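Thermophilic dibenzothiophene desulfurization enzyme C (Paenibacillus sp. A11-2, PDB 5XDC) probably catalyses the oxygenation of dibenzothiophene to its 5-oxide and 5,5-dioxide, using reduced FMN and molecular oxygen. Local coordinates at residues B[295-306]-B[351-362]. Sequence-based numbering, arbitrary orientation. Where two conformers were deposited one is given.
Sequences VLAIYGEFAAQL and LVIELTSRLYEA
Phe302 reaches from helix 293-324 into a hollow formed by Leu351, Leu355, Arg358 and Leu359 of helix 331-363, a knob-into-hole contact within the helical C-terminal domain of the acyl-CoA dehydrogenase fold. The two segments run antiparallel, their axes 9.2 Å apart at an angle of 158°. The ring lies flat over the backbone of its partner: Leu355 CA sits 3.9 Å from the centroid of the Phe302 ring, a CH-pi contact only 13° off the ring normal. Around this centre the aliphatic groups close in, with Leu351 CD1 beside Phe302 CD1 and Leu355 CD1 against Phe302 CB, while Arg358 CD meets Phe302 CZ at the ring edge, 3.8 Å away. Replacing Phe302 by an alanine would probably leave a gap above Leu355 and deprive the methylenes of Arg358 of their apolar support.

Towards Val295 the small Ala362 suits a close approach, its CA coming within 4.8 Å of Val295 CA. Its methyl touches both Ile298 CG2 and Tyr299 CE2. With chi1 at -72°, CG1 of Ile298 lies beside the backbone N and CG2 is anti to it, which carries CG2 to Ala362 CB. Helix 247-276 flanks this apolar side, where Ser274 OG is hydrogen-bonded to Tyr299 OH and Leu267 touches Leu359.

The other flank, where Gln305, Glu354 and Arg358 are partly exposed to solvent, is polar and looser, and suits long chains. The extended Arg358 places NH1 3.2 Å from Glu354 OE1, but the oxygen lies well out of the guanidinium plane, so charge alone joins them. In the conformer described, Glu361 forms a salt bridge with Arg350 of a neighbouring subunit. Between Gln305 and Glu354 the helices are linked through water, which donates to Gln305 OE1 at 2.9 Å and to Glu354 OE1 at 2.8 Å.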
loop_
_atom_site.group_PDB
_atom_site.type_symbol
_atom_site.label_atom_id
_atom_site.label_comp_id
_atom_site.label_asym_id
_atom_site.label_seq_id
_atom_site.Cartn_x
_atom_site.Cartn_y
_atom_site.Cartn_z
ATOM N N VAL B 295 -4.543 -12.607 -11.631
ATOM C CA VAL B 295 -3.183 -13.100 -11.856
ATOM C C VAL B 295 -2.415 -12.126 -12.734
ATOM O O VAL B 295 -1.272 -11.755 -12.438
ATOM C CB VAL B 295 -3.213 -14.504 -12.487
ATOM C CG1 VAL B 295 -1.809 -14.960 -12.903
ATOM C CG2 VAL B 295 -3.840 -15.506 -11.534
ATOM N N LEU B 296 -3.028 -11.711 -13.845
ATOM C CA LEU B 296 -2.372 -10.783 -14.752
ATOM C C LEU B 296 -2.048 -9.464 -14.066
ATOM O O LEU B 296 -0.993 -8.868 -14.321
ATOM C CB LEU B 296 -3.250 -10.552 -15.983
ATOM C CG LEU B 296 -3.256 -11.731 -16.957
ATOM C CD1 LEU B 296 -4.300 -11.544 -18.038
ATOM C CD2 LEU B 296 -1.887 -11.907 -17.584
ATOM N N ALA B 297 -2.940 -8.993 -13.191
ATOM C CA ALA B 297 -2.712 -7.729 -12.503
ATOM C C ALA B 297 -1.514 -7.808 -11.566
ATOM O O ALA B 297 -0.750 -6.842 -11.435
ATOM C CB ALA B 297 -3.972 -7.324 -11.740
ATOM N N ILE B 298 -1.323 -8.947 -10.906
ATOM C CA ILE B 298 -0.168 -9.095 -10.026
ATOM C C ILE B 298 1.113 -9.046 -10.837
ATOM O O ILE B 298 2.045 -8.298 -10.507
ATOM C CB ILE B 298 -0.274 -10.393 -9.206
ATOM C CG1 ILE B 298 -1.361 -10.249 -8.150
ATOM C CG2 ILE B 298 1.078 -10.736 -8.549
ATOM C CD1 ILE B 298 -1.738 -11.553 -7.486
ATOM N N TYR B 299 1.184 -9.828 -11.920
ATOM C CA TYR B 299 2.380 -9.789 -12.756
ATOM C C TYR B 299 2.604 -8.400 -13.338
ATOM O O TYR B 299 3.742 -7.923 -13.394
ATOM C CB TYR B 299 2.301 -10.834 -13.868
ATOM C CG TYR B 299 2.634 -12.217 -13.345
ATOM C CD1 TYR B 299 3.947 -12.564 -13.041
ATOM C CD2 TYR B 299 1.649 -13.175 -13.153
ATOM C CE1 TYR B 299 4.261 -13.809 -12.548
ATOM C CE2 TYR B 299 1.962 -14.418 -12.655
ATOM C CZ TYR B 299 3.272 -14.726 -12.366
ATOM O OH TYR B 299 3.602 -15.966 -11.868
ATOM N N GLY B 300 1.531 -7.729 -13.749
ATOM C CA GLY B 300 1.685 -6.421 -14.364
ATOM C C GLY B 300 2.175 -5.376 -13.383
ATOM O O GLY B 300 3.074 -4.590 -13.698
ATOM N N GLU B 301 1.593 -5.350 -12.183
ATOM C CA GLU B 301 2.005 -4.367 -11.184
ATOM C C GLU B 301 3.488 -4.503 -10.873
ATOM O O GLU B 301 4.231 -3.513 -10.868
ATOM C CB GLU B 301 1.183 -4.531 -9.907
ATOM N N PHE B 302 3.936 -5.727 -10.607
ATOM C CA PHE B 302 5.318 -5.924 -10.200
ATOM C C PHE B 302 6.288 -5.809 -11.371
ATOM O O PHE B 302 7.371 -5.233 -11.211
ATOM C CB PHE B 302 5.468 -7.264 -9.492
ATOM C CG PHE B 302 4.845 -7.282 -8.134
ATOM C CD1 PHE B 302 5.166 -6.315 -7.214
ATOM C CD2 PHE B 302 3.924 -8.259 -7.781
ATOM C CE1 PHE B 302 4.602 -6.317 -5.962
ATOM C CE2 PHE B 302 3.361 -8.261 -6.525
ATOM C CZ PHE B 302 3.687 -7.286 -5.625
ATOM N N ALA B 303 5.927 -6.315 -12.554
ATOM C CA ALA B 303 6.799 -6.144 -13.714
ATOM C C ALA B 303 6.977 -4.668 -14.063
ATOM O O ALA B 303 8.078 -4.235 -14.418
ATOM C CB ALA B 303 6.243 -6.920 -14.904
ATOM N N ALA B 304 5.906 -3.878 -13.963
ATOM C CA ALA B 304 6.012 -2.450 -14.258
ATOM C C ALA B 304 6.953 -1.755 -13.284
ATOM O O ALA B 304 7.836 -0.987 -13.689
ATOM C CB ALA B 304 4.630 -1.806 -14.199
ATOM N N GLN B 305 6.742 -1.972 -11.983
ATOM C CA GLN B 305 7.637 -1.387 -10.995
ATOM C C GLN B 305 9.076 -1.834 -11.222
ATOM O O GLN B 305 10.002 -1.027 -11.095
ATOM C CB GLN B 305 7.181 -1.748 -9.587
ATOM C CG GLN B 305 5.867 -1.127 -9.207
ATOM C CD GLN B 305 5.433 -1.549 -7.821
ATOM O OE1 GLN B 305 4.410 -2.197 -7.657
ATOM N NE2 GLN B 305 6.228 -1.197 -6.816
ATOM N N LEU B 306 9.286 -3.114 -11.554
ATOM C CA LEU B 306 10.645 -3.598 -11.818
ATOM C C LEU B 306 11.286 -2.866 -12.992
ATOM O O LEU B 306 12.455 -2.466 -12.914
ATOM C CB LEU B 306 10.637 -5.097 -12.081
ATOM C CG LEU B 306 12.008 -5.712 -12.365
ATOM C CD1 LEU B 306 12.946 -5.578 -11.187
ATOM C CD2 LEU B 306 11.827 -7.152 -12.739
ATOM N N LEU B 351 10.063 -3.031 -3.318
ATOM C CA LEU B 351 9.629 -3.878 -4.422
ATOM C C LEU B 351 9.934 -5.344 -4.143
ATOM O O LEU B 351 9.055 -6.206 -4.253
ATOM C CB LEU B 351 10.298 -3.431 -5.732
ATOM C CG LEU B 351 10.010 -4.363 -6.904
ATOM C CD1 LEU B 351 8.515 -4.434 -7.158
ATOM C CD2 LEU B 351 10.776 -3.908 -8.149
ATOM N N VAL B 352 11.178 -5.655 -3.781
ATOM C CA VAL B 352 11.547 -7.062 -3.672
ATOM C C VAL B 352 10.833 -7.712 -2.495
ATOM O O VAL B 352 10.433 -8.876 -2.575
ATOM C CB VAL B 352 13.078 -7.242 -3.595
ATOM C CG1 VAL B 352 13.660 -6.777 -2.269
ATOM C CG2 VAL B 352 13.431 -8.708 -3.843
ATOM N N ILE B 353 10.636 -6.974 -1.398
ATOM C CA ILE B 353 9.990 -7.564 -0.227
ATOM C C ILE B 353 8.510 -7.839 -0.512
ATOM O O ILE B 353 7.977 -8.884 -0.117
ATOM C CB ILE B 353 10.188 -6.658 1.006
ATOM C CG1 ILE B 353 11.666 -6.620 1.437
ATOM C CG2 ILE B 353 9.314 -7.100 2.184
ATOM C CD1 ILE B 353 12.271 -7.974 1.799
ATOM N N GLU B 354 7.832 -6.930 -1.224
ATOM C CA GLU B 354 6.425 -7.141 -1.578
ATOM C C GLU B 354 6.279 -8.272 -2.584
ATOM O O GLU B 354 5.450 -9.170 -2.415
ATOM C CB GLU B 354 5.822 -5.852 -2.158
ATOM C CG GLU B 354 5.675 -4.746 -1.164
ATOM C CD GLU B 354 5.053 -3.487 -1.762
ATOM O OE1 GLU B 354 4.752 -3.481 -2.976
ATOM O OE2 GLU B 354 4.867 -2.503 -1.011
ATOM N N LEU B 355 7.093 -8.245 -3.638
ATOM C CA LEU B 355 6.955 -9.159 -4.764
ATOM C C LEU B 355 7.227 -10.608 -4.364
ATOM O O LEU B 355 6.495 -11.525 -4.765
ATOM C CB LEU B 355 7.918 -8.678 -5.848
ATOM C CG LEU B 355 8.224 -9.403 -7.134
ATOM C CD1 LEU B 355 8.869 -8.359 -8.076
ATOM C CD2 LEU B 355 9.156 -10.577 -6.891
ATOM N N THR B 356 8.273 -10.841 -3.580
ATOM C CA THR B 356 8.651 -12.213 -3.275
ATOM C C THR B 356 7.622 -12.901 -2.395
ATOM O O THR B 356 7.561 -14.137 -2.387
ATOM C CB THR B 356 10.035 -12.267 -2.617
ATOM O OG1 THR B 356 10.074 -11.433 -1.457
ATOM C CG2 THR B 356 11.106 -11.828 -3.605
ATOM N N SER B 357 6.802 -12.126 -1.688
ATOM C CA SER B 357 5.722 -12.659 -0.871
ATOM C C SER B 357 4.417 -12.736 -1.654
ATOM O O SER B 357 3.747 -13.773 -1.654
ATOM C CB SER B 357 5.532 -11.789 0.375
ATOM O OG SER B 357 4.412 -12.220 1.110
ATOM N N ARG B 358 4.055 -11.660 -2.352
ATOM C CA ARG B 358 2.734 -11.588 -2.964
ATOM C C ARG B 358 2.605 -12.423 -4.228
ATOM O O ARG B 358 1.482 -12.751 -4.617
ATOM C CB ARG B 358 2.388 -10.130 -3.275
ATOM C CG ARG B 358 2.084 -9.319 -2.020
ATOM C CD ARG B 358 1.905 -7.850 -2.358
ATOM N NE ARG B 358 1.913 -7.014 -1.163
ATOM C CZ ARG B 358 1.976 -5.688 -1.177
ATOM N NH1 ARG B 358 2.035 -5.032 -2.332
ATOM N NH2 ARG B 358 1.973 -5.015 -0.030
ATOM N N LEU B 359 3.713 -12.782 -4.881
ATOM C CA LEU B 359 3.603 -13.597 -6.087
ATOM C C LEU B 359 2.966 -14.954 -5.802
ATOM O O LEU B 359 2.411 -15.563 -6.719
ATOM C CB LEU B 359 4.973 -13.776 -6.746
ATOM C CG LEU B 359 5.426 -12.598 -7.615
ATOM C CD1 LEU B 359 6.879 -12.753 -8.033
ATOM C CD2 LEU B 359 4.538 -12.472 -8.830
ATOM N N TYR B 360 3.009 -15.435 -4.556
ATOM C CA TYR B 360 2.296 -16.675 -4.240
ATOM C C TYR B 360 0.816 -16.546 -4.581
ATOM O O TYR B 360 0.179 -17.521 -5.001
ATOM C CB TYR B 360 2.456 -17.039 -2.762
ATOM C CG TYR B 360 3.732 -17.789 -2.432
ATOM C CD1 TYR B 360 3.793 -19.172 -2.563
ATOM C CD2 TYR B 360 4.863 -17.128 -1.977
ATOM C CE1 TYR B 360 4.949 -19.873 -2.262
ATOM C CE2 TYR B 360 6.028 -17.833 -1.673
ATOM C CZ TYR B 360 6.059 -19.194 -1.822
ATOM O OH TYR B 360 7.208 -19.898 -1.537
ATOM N N GLU B 361 0.254 -15.351 -4.397
ATOM C CA GLU B 361 -1.163 -15.140 -4.664
ATOM C C GLU B 361 -1.487 -15.383 -6.131
ATOM O O GLU B 361 -2.589 -15.835 -6.461
ATOM C CB GLU B 361 -1.546 -13.721 -4.241
ATOM C CG GLU B 361 -3.028 -13.435 -4.217
ATOM C CD GLU B 361 -3.349 -12.071 -3.621
ATOM O OE1 GLU B 361 -3.997 -11.268 -4.316
ATOM O OE2 GLU B 361 -2.988 -11.806 -2.449
ATOM N N ALA B 362 -0.530 -15.120 -7.021
ATOM C CA ALA B 362 -0.721 -15.376 -8.437
ATOM C C ALA B 362 -0.523 -16.844 -8.789
ATOM O O ALA B 362 -1.143 -17.335 -9.735
ATOM C CB ALA B 362 0.245 -14.523 -9.263
HETATM O O HOH W 1 3.106 -2.627 -5.050
#